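Local coordinates for TarM (PDB 4X7R), which belongs to the GT-B class of glycosyltransferases, with two Rossmann-like parallel-sheet domains and an additional large antiparallel sheet, at residues D148-M153 with Y169-Y174; V306-A311 with A412-R417. The protein carries 1 engineered substitution. All blocks are in the same frame, centred on the assembly; numbering follows the deposited sequence.

Contact 1 of 2, residues D148-M153 with Y169-Y174; sequences DNKVHM and YDEKGY
Lys150 reaches across to Glu171 and is bonded twice by it. Its NZ forms a salt bridge to Glu171 OE1 at 2.9 Å, meeting that oxygen nearly along its C-O bond, and donates to Glu171 O at 3.0 Å, lying in the carbonyl plane on a lone pair. A bend in the lysine chain (chi3 -69°) carries NZ to this double acceptor, and Glu171 folds back at its own chi2 to bring OE1 near. Further in, Tyr169 N bonds to His152 O at 2.9 Å, pairing the two backbones. The Tyr169 ring turns its edge to the backbone at His152 C and Met153 CA, while Val151 CG2 lies 4.0 Å from Tyr169 CD1. Val151 CG1 rests on Gly173 CA. Between these bonds, a water donates to Val151 O at 2.6 Å and to Asp170 O, linking two carbonyls. The type I turn from Asp170 to Gly173 is closed by Gly173 N to Asp170 O, and Asp170 OD1 braces it, taking Lys172 N in an Asx turn and Tyr174 N, just beyond the turn, from the opposite face of the carboxylate; OD2 bonds Ser77. His152 ND1 bonds Tyr43 OH. His152 and Met153 form a classic beta bulge opposite Ser145. Strand 150-157 runs between strands 139-147 and 163-169, the turn leads on to strand 175-182, and helix 86-95 packs Leu88 against Val151 and Tyr169.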
loop_
_atom_site.group_PDB
_atom_site.type_symbol
_atom_site.label_atom_id
_atom_site.label_comp_id
_atom_site.label_asym_id
_atom_site.label_seq_id
_atom_site.Cartn_x
_atom_site.Cartn_y
_atom_site.Cartn_z
ATOM N N ASP A 148 15.999 -5.951 -18.540
ATOM C CA ASP A 148 16.767 -7.092 -19.077
ATOM C C ASP A 148 16.901 -6.996 -20.609
ATOM O O ASP A 148 16.647 -7.973 -21.325
ATOM C CB ASP A 148 16.191 -8.468 -18.622
ATOM C CG ASP A 148 15.893 -8.615 -17.133
ATOM O OD1 ASP A 148 16.735 -8.197 -16.313
ATOM O OD2 ASP A 148 14.824 -9.165 -16.793
ATOM N N ASN A 149 17.256 -5.786 -21.106
ATOM C CA ASN A 149 17.422 -5.443 -22.535
ATOM C C ASN A 149 16.157 -5.549 -23.400
ATOM O O ASN A 149 16.240 -5.493 -24.626
ATOM C CB ASN A 149 18.630 -6.162 -23.175
ATOM C CG ASN A 149 19.970 -5.539 -22.859
ATOM O OD1 ASN A 149 20.078 -4.498 -22.194
ATOM N ND2 ASN A 149 21.028 -6.166 -23.352
ATOM N N LYS A 150 14.991 -5.634 -22.763
ATOM C CA LYS A 150 13.720 -5.732 -23.451
ATOM C C LYS A 150 12.900 -4.466 -23.236
ATOM O O LYS A 150 12.630 -4.089 -22.094
ATOM C CB LYS A 150 12.935 -6.987 -23.008
ATOM C CG LYS A 150 13.637 -8.322 -23.336
ATOM C CD LYS A 150 12.653 -9.492 -23.456
ATOM C CE LYS A 150 12.012 -9.881 -22.141
ATOM N NZ LYS A 150 10.717 -10.581 -22.345
ATOM N N VAL A 151 12.502 -3.811 -24.342
ATOM C CA VAL A 151 11.670 -2.603 -24.286
ATOM C C VAL A 151 10.300 -2.918 -23.626
ATOM O O VAL A 151 9.707 -3.972 -23.883
ATOM C CB VAL A 151 11.558 -1.947 -25.701
ATOM C CG1 VAL A 151 10.871 -2.871 -26.711
ATOM C CG2 VAL A 151 10.875 -0.586 -25.640
ATOM N N HIS A 152 9.841 -2.049 -22.723
ATOM C CA HIS A 152 8.526 -2.241 -22.119
ATOM C C HIS A 152 7.662 -1.000 -22.293
ATOM O O HIS A 152 6.441 -1.082 -22.262
ATOM C CB HIS A 152 8.614 -2.717 -20.640
ATOM C CG HIS A 152 9.107 -1.686 -19.658
ATOM N ND1 HIS A 152 8.224 -0.891 -18.947
ATOM C CD2 HIS A 152 10.369 -1.404 -19.249
ATOM C CE1 HIS A 152 8.971 -0.133 -18.158
ATOM N NE2 HIS A 152 10.263 -0.412 -18.292
ATOM N N MET A 153 8.299 0.138 -22.532
ATOM C CA MET A 153 7.599 1.407 -22.640
ATOM C C MET A 153 8.340 2.430 -23.481
ATOM O O MET A 153 9.561 2.470 -23.482
ATOM C CB MET A 153 7.363 1.970 -21.208
ATOM C CG MET A 153 6.588 3.292 -21.139
ATOM S SD MET A 153 6.236 3.872 -19.434
ATOM C CE MET A 153 7.875 4.007 -18.751
ATOM N N TYR A 169 4.738 -1.923 -24.425
ATOM C CA TYR A 169 5.169 -3.022 -25.283
ATOM C C TYR A 169 5.142 -4.325 -24.530
ATOM O O TYR A 169 5.543 -4.372 -23.353
ATOM C CB TYR A 169 6.583 -2.774 -25.831
ATOM C CG TYR A 169 6.704 -1.522 -26.660
ATOM C CD1 TYR A 169 6.926 -0.290 -26.060
ATOM C CD2 TYR A 169 6.627 -1.572 -28.052
ATOM C CE1 TYR A 169 7.028 0.871 -26.819
ATOM C CE2 TYR A 169 6.751 -0.418 -28.825
ATOM C CZ TYR A 169 6.944 0.804 -28.200
ATOM O OH TYR A 169 7.034 1.957 -28.942
ATOM N N ASP A 170 4.648 -5.385 -25.201
ATOM C CA ASP A 170 4.508 -6.719 -24.607
ATOM C C ASP A 170 5.873 -7.439 -24.412
ATOM O O ASP A 170 6.937 -6.847 -24.669
ATOM C CB ASP A 170 3.468 -7.551 -25.376
ATOM C CG ASP A 170 3.864 -7.948 -26.795
ATOM O OD1 ASP A 170 5.078 -8.034 -27.074
ATOM O OD2 ASP A 170 2.967 -8.311 -27.578
ATOM N N GLU A 171 5.836 -8.713 -23.980
ATOM C CA GLU A 171 7.037 -9.533 -23.743
ATOM C C GLU A 171 7.885 -9.787 -24.986
ATOM O O GLU A 171 9.091 -10.042 -24.850
ATOM C CB GLU A 171 6.702 -10.866 -23.042
ATOM C CG GLU A 171 6.157 -10.690 -21.629
ATOM C CD GLU A 171 7.112 -10.266 -20.520
ATOM O OE1 GLU A 171 8.351 -10.340 -20.704
ATOM O OE2 GLU A 171 6.603 -9.883 -19.442
ATOM N N LYS A 172 7.284 -9.633 -26.192
ATOM C CA LYS A 172 7.986 -9.804 -27.466
ATOM C C LYS A 172 8.384 -8.469 -28.129
ATOM O O LYS A 172 8.986 -8.469 -29.201
ATOM C CB LYS A 172 7.207 -10.736 -28.410
ATOM C CG LYS A 172 7.004 -12.127 -27.815
ATOM C CD LYS A 172 6.475 -13.157 -28.799
ATOM C CE LYS A 172 6.212 -14.478 -28.094
ATOM N NZ LYS A 172 4.957 -14.463 -27.316
ATOM N N GLY A 173 8.064 -7.344 -27.475
ATOM C CA GLY A 173 8.424 -6.023 -27.977
ATOM C C GLY A 173 7.407 -5.386 -28.898
ATOM O O GLY A 173 7.748 -4.449 -29.628
ATOM N N TYR A 174 6.152 -5.861 -28.865
ATOM C CA TYR A 174 5.083 -5.290 -29.695
ATOM C C TYR A 174 4.213 -4.310 -28.887
ATOM O O TYR A 174 3.853 -4.621 -27.751
ATOM C CB TYR A 174 4.198 -6.405 -30.291
ATOM C CG TYR A 174 4.936 -7.315 -31.249
ATOM C CD1 TYR A 174 5.055 -6.993 -32.600
ATOM C CD2 TYR A 174 5.535 -8.483 -30.803
ATOM C CE1 TYR A 174 5.735 -7.832 -33.485
ATOM C CE2 TYR A 174 6.250 -9.301 -31.666
ATOM C CZ TYR A 174 6.323 -8.992 -33.011
ATOM O OH TYR A 174 7.000 -9.855 -33.839
HETATM O O HOH W 1 9.747 -6.481 -24.687
#

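Contact 2 of 2, residues V306-A311 with A412-R417; sequences VKIHNA and AMISKR
His309, whose ring meets both Ile414 and Ser415, donates from ND1 to Asn310 O at 2.7 Å; the acceptor lies almost in the ring plane, whereas ND1 stands above the carbonyl plane. This bond back to the neighbouring residue limits rotation of the imidazole. Its CG sits between the backbone N and the carbonyl carbon (chi1 47°), bringing the far side of the ring to the end of helix 407-414. There Ile414 CG2 makes a CH-pi contact over one face, 4.1 Å from the ring centroid and offset toward the rim, while Ser415 OG lies at the ring edge, 3.3 Å from His309 CE1. A water close to His309 NE2 also makes a weak link to Ser415 OG. The CG1 branch of Ile414 puts CD1 3.7 Å from Lys307 O, while the CG2 methyl that covers the imidazole also lies 4.3 Å from Ile308 CG2. Farther along, the extended aliphatic chain of Lys416 passes Ala311 CB, with CE nearest at 3.7 Å. Lys416, at positive phi, is the C-prime residue of a Schellman motif: Arg417 N bonds Ala412 O and Lys416 N bonds Met413 O. From helix 460-477, Arg471 ties the two segments together, giving NH2 to His309 O and NE to Ile414 O. Helix 386-391 adds Gln387 against His309 and Leu390 against Ser415. The loop after strand 299-301 lies against the end of helix 407-414, with both these helices as neighbours.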
loop_
_atom_site.group_PDB
_atom_site.type_symbol
_atom_site.label_atom_id
_atom_site.label_comp_id
_atom_site.label_asym_id
_atom_site.label_seq_id
_atom_site.Cartn_x
_atom_site.Cartn_y
_atom_site.Cartn_z
ATOM N N VAL A 306 -7.827 -11.191 11.973
ATOM C CA VAL A 306 -6.623 -11.198 12.792
ATOM C C VAL A 306 -5.922 -12.560 12.709
ATOM O O VAL A 306 -6.577 -13.609 12.751
ATOM C CB VAL A 306 -6.905 -10.701 14.252
ATOM C CG1 VAL A 306 -7.614 -11.747 15.095
ATOM C CG2 VAL A 306 -5.634 -10.296 14.933
ATOM N N LYS A 307 -4.601 -12.535 12.520
ATOM C CA LYS A 307 -3.813 -13.759 12.419
ATOM C C LYS A 307 -3.203 -14.046 13.769
ATOM O O LYS A 307 -2.281 -13.351 14.191
ATOM C CB LYS A 307 -2.738 -13.640 11.322
ATOM C CG LYS A 307 -2.046 -14.968 10.992
ATOM C CD LYS A 307 -0.808 -14.773 10.099
ATOM C CE LYS A 307 -1.032 -14.745 8.594
ATOM N NZ LYS A 307 -1.492 -16.062 8.068
ATOM N N ILE A 308 -3.761 -15.031 14.465
ATOM C CA ILE A 308 -3.268 -15.439 15.770
ATOM C C ILE A 308 -2.327 -16.617 15.590
ATOM O O ILE A 308 -2.753 -17.756 15.372
ATOM C CB ILE A 308 -4.372 -15.661 16.841
ATOM C CG1 ILE A 308 -5.151 -14.349 17.099
ATOM C CG2 ILE A 308 -3.755 -16.174 18.168
ATOM C CD1 ILE A 308 -6.607 -14.518 17.340
ATOM N N HIS A 309 -1.032 -16.321 15.628
ATOM C CA HIS A 309 0.013 -17.330 15.525
ATOM C C HIS A 309 0.372 -17.699 16.972
ATOM O O HIS A 309 -0.412 -17.422 17.882
ATOM C CB HIS A 309 1.221 -16.756 14.753
ATOM C CG HIS A 309 1.619 -15.397 15.229
ATOM N ND1 HIS A 309 2.336 -15.260 16.409
ATOM C CD2 HIS A 309 1.360 -14.169 14.744
ATOM C CE1 HIS A 309 2.501 -13.967 16.594
ATOM N NE2 HIS A 309 1.946 -13.270 15.624
ATOM N N ASN A 310 1.533 -18.322 17.189
ATOM C CA ASN A 310 1.994 -18.672 18.531
ATOM C C ASN A 310 2.648 -17.450 19.168
ATOM O O ASN A 310 3.270 -16.654 18.472
ATOM C CB ASN A 310 2.986 -19.815 18.461
ATOM C CG ASN A 310 2.317 -21.151 18.357
ATOM O OD1 ASN A 310 1.921 -21.591 17.272
ATOM N ND2 ASN A 310 2.167 -21.814 19.494
ATOM N N ALA A 311 2.508 -17.279 20.479
ATOM C CA ALA A 311 3.153 -16.149 21.149
ATOM C C ALA A 311 4.657 -16.462 21.299
ATOM O O ALA A 311 4.998 -17.646 21.422
ATOM C CB ALA A 311 2.529 -15.925 22.517
ATOM N N ALA A 412 1.133 -6.616 18.024
ATOM C CA ALA A 412 1.952 -6.560 19.240
ATOM C C ALA A 412 1.253 -7.270 20.389
ATOM O O ALA A 412 1.884 -8.032 21.117
ATOM C CB ALA A 412 2.232 -5.113 19.614
ATOM N N MET A 413 -0.060 -7.055 20.524
ATOM C CA MET A 413 -0.877 -7.680 21.566
ATOM C C MET A 413 -0.944 -9.193 21.377
ATOM O O MET A 413 -0.861 -9.935 22.366
ATOM C CB MET A 413 -2.260 -7.039 21.622
ATOM C CG MET A 413 -2.209 -5.641 22.218
ATOM S SD MET A 413 -3.773 -4.761 22.185
ATOM C CE MET A 413 -4.681 -5.664 23.408
ATOM N N ILE A 414 -1.022 -9.653 20.112
ATOM C CA ILE A 414 -0.992 -11.095 19.781
ATOM C C ILE A 414 0.360 -11.710 20.244
ATOM O O ILE A 414 0.370 -12.795 20.819
ATOM C CB ILE A 414 -1.306 -11.366 18.289
ATOM C CG1 ILE A 414 -2.731 -10.910 17.951
ATOM C CG2 ILE A 414 -1.110 -12.851 17.909
ATOM C CD1 ILE A 414 -2.925 -10.595 16.530
ATOM N N SER A 415 1.475 -10.965 20.083
ATOM C CA SER A 415 2.794 -11.423 20.531
ATOM C C SER A 415 3.050 -11.128 22.012
ATOM O O SER A 415 4.202 -11.134 22.437
ATOM C CB SER A 415 3.892 -10.846 19.646
ATOM O OG SER A 415 3.892 -11.524 18.402
ATOM N N LYS A 416 1.974 -10.881 22.803
ATOM C CA LYS A 416 2.030 -10.577 24.251
ATOM C C LYS A 416 2.898 -9.342 24.582
ATOM O O LYS A 416 3.532 -9.286 25.642
ATOM C CB LYS A 416 2.463 -11.806 25.078
ATOM C CG LYS A 416 1.530 -13.003 25.015
ATOM C CD LYS A 416 2.078 -14.120 25.891
ATOM C CE LYS A 416 1.167 -15.318 25.938
ATOM N NZ LYS A 416 1.801 -16.477 26.634
ATOM N N ARG A 417 2.932 -8.362 23.657
ATOM C CA ARG A 417 3.680 -7.108 23.804
ATOM C C ARG A 417 2.647 -6.012 24.076
ATOM O O ARG A 417 1.850 -5.691 23.197
ATOM C CB ARG A 417 4.553 -6.795 22.546
ATOM C CG ARG A 417 5.549 -7.910 22.142
ATOM C CD ARG A 417 6.227 -8.551 23.342
ATOM N NE ARG A 417 7.302 -9.488 23.014
ATOM C CZ ARG A 417 7.423 -10.706 23.542
ATOM N NH1 ARG A 417 6.491 -11.181 24.357
ATOM N NH2 ARG A 417 8.465 -11.465 23.237
HETATM O O HOH W 2 1.780 -10.791 15.842
#

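How the contacts relate
Contact 1 comes first along the chain and closes before contact 2 opens. Their centres are about 45 Å apart, on opposite sides of the chain's centre, with nearest atoms about 29 Å apart, and they share no sheet. Contact 1 belongs to the ten-stranded antiparallel sheet, inserted between strands of the first parallel sheet, and joins one strand to the turn between two others. Contact 2 joins the passage from strand 299-301 of that first sheet toward strand 320-324 of the second to a helix ahead of strand 419-422. This places it probably at the junction of the two GT-B domains; the side chain of Lys307 is about 9 Å from the bound UDP. Contact 1 is structural packing.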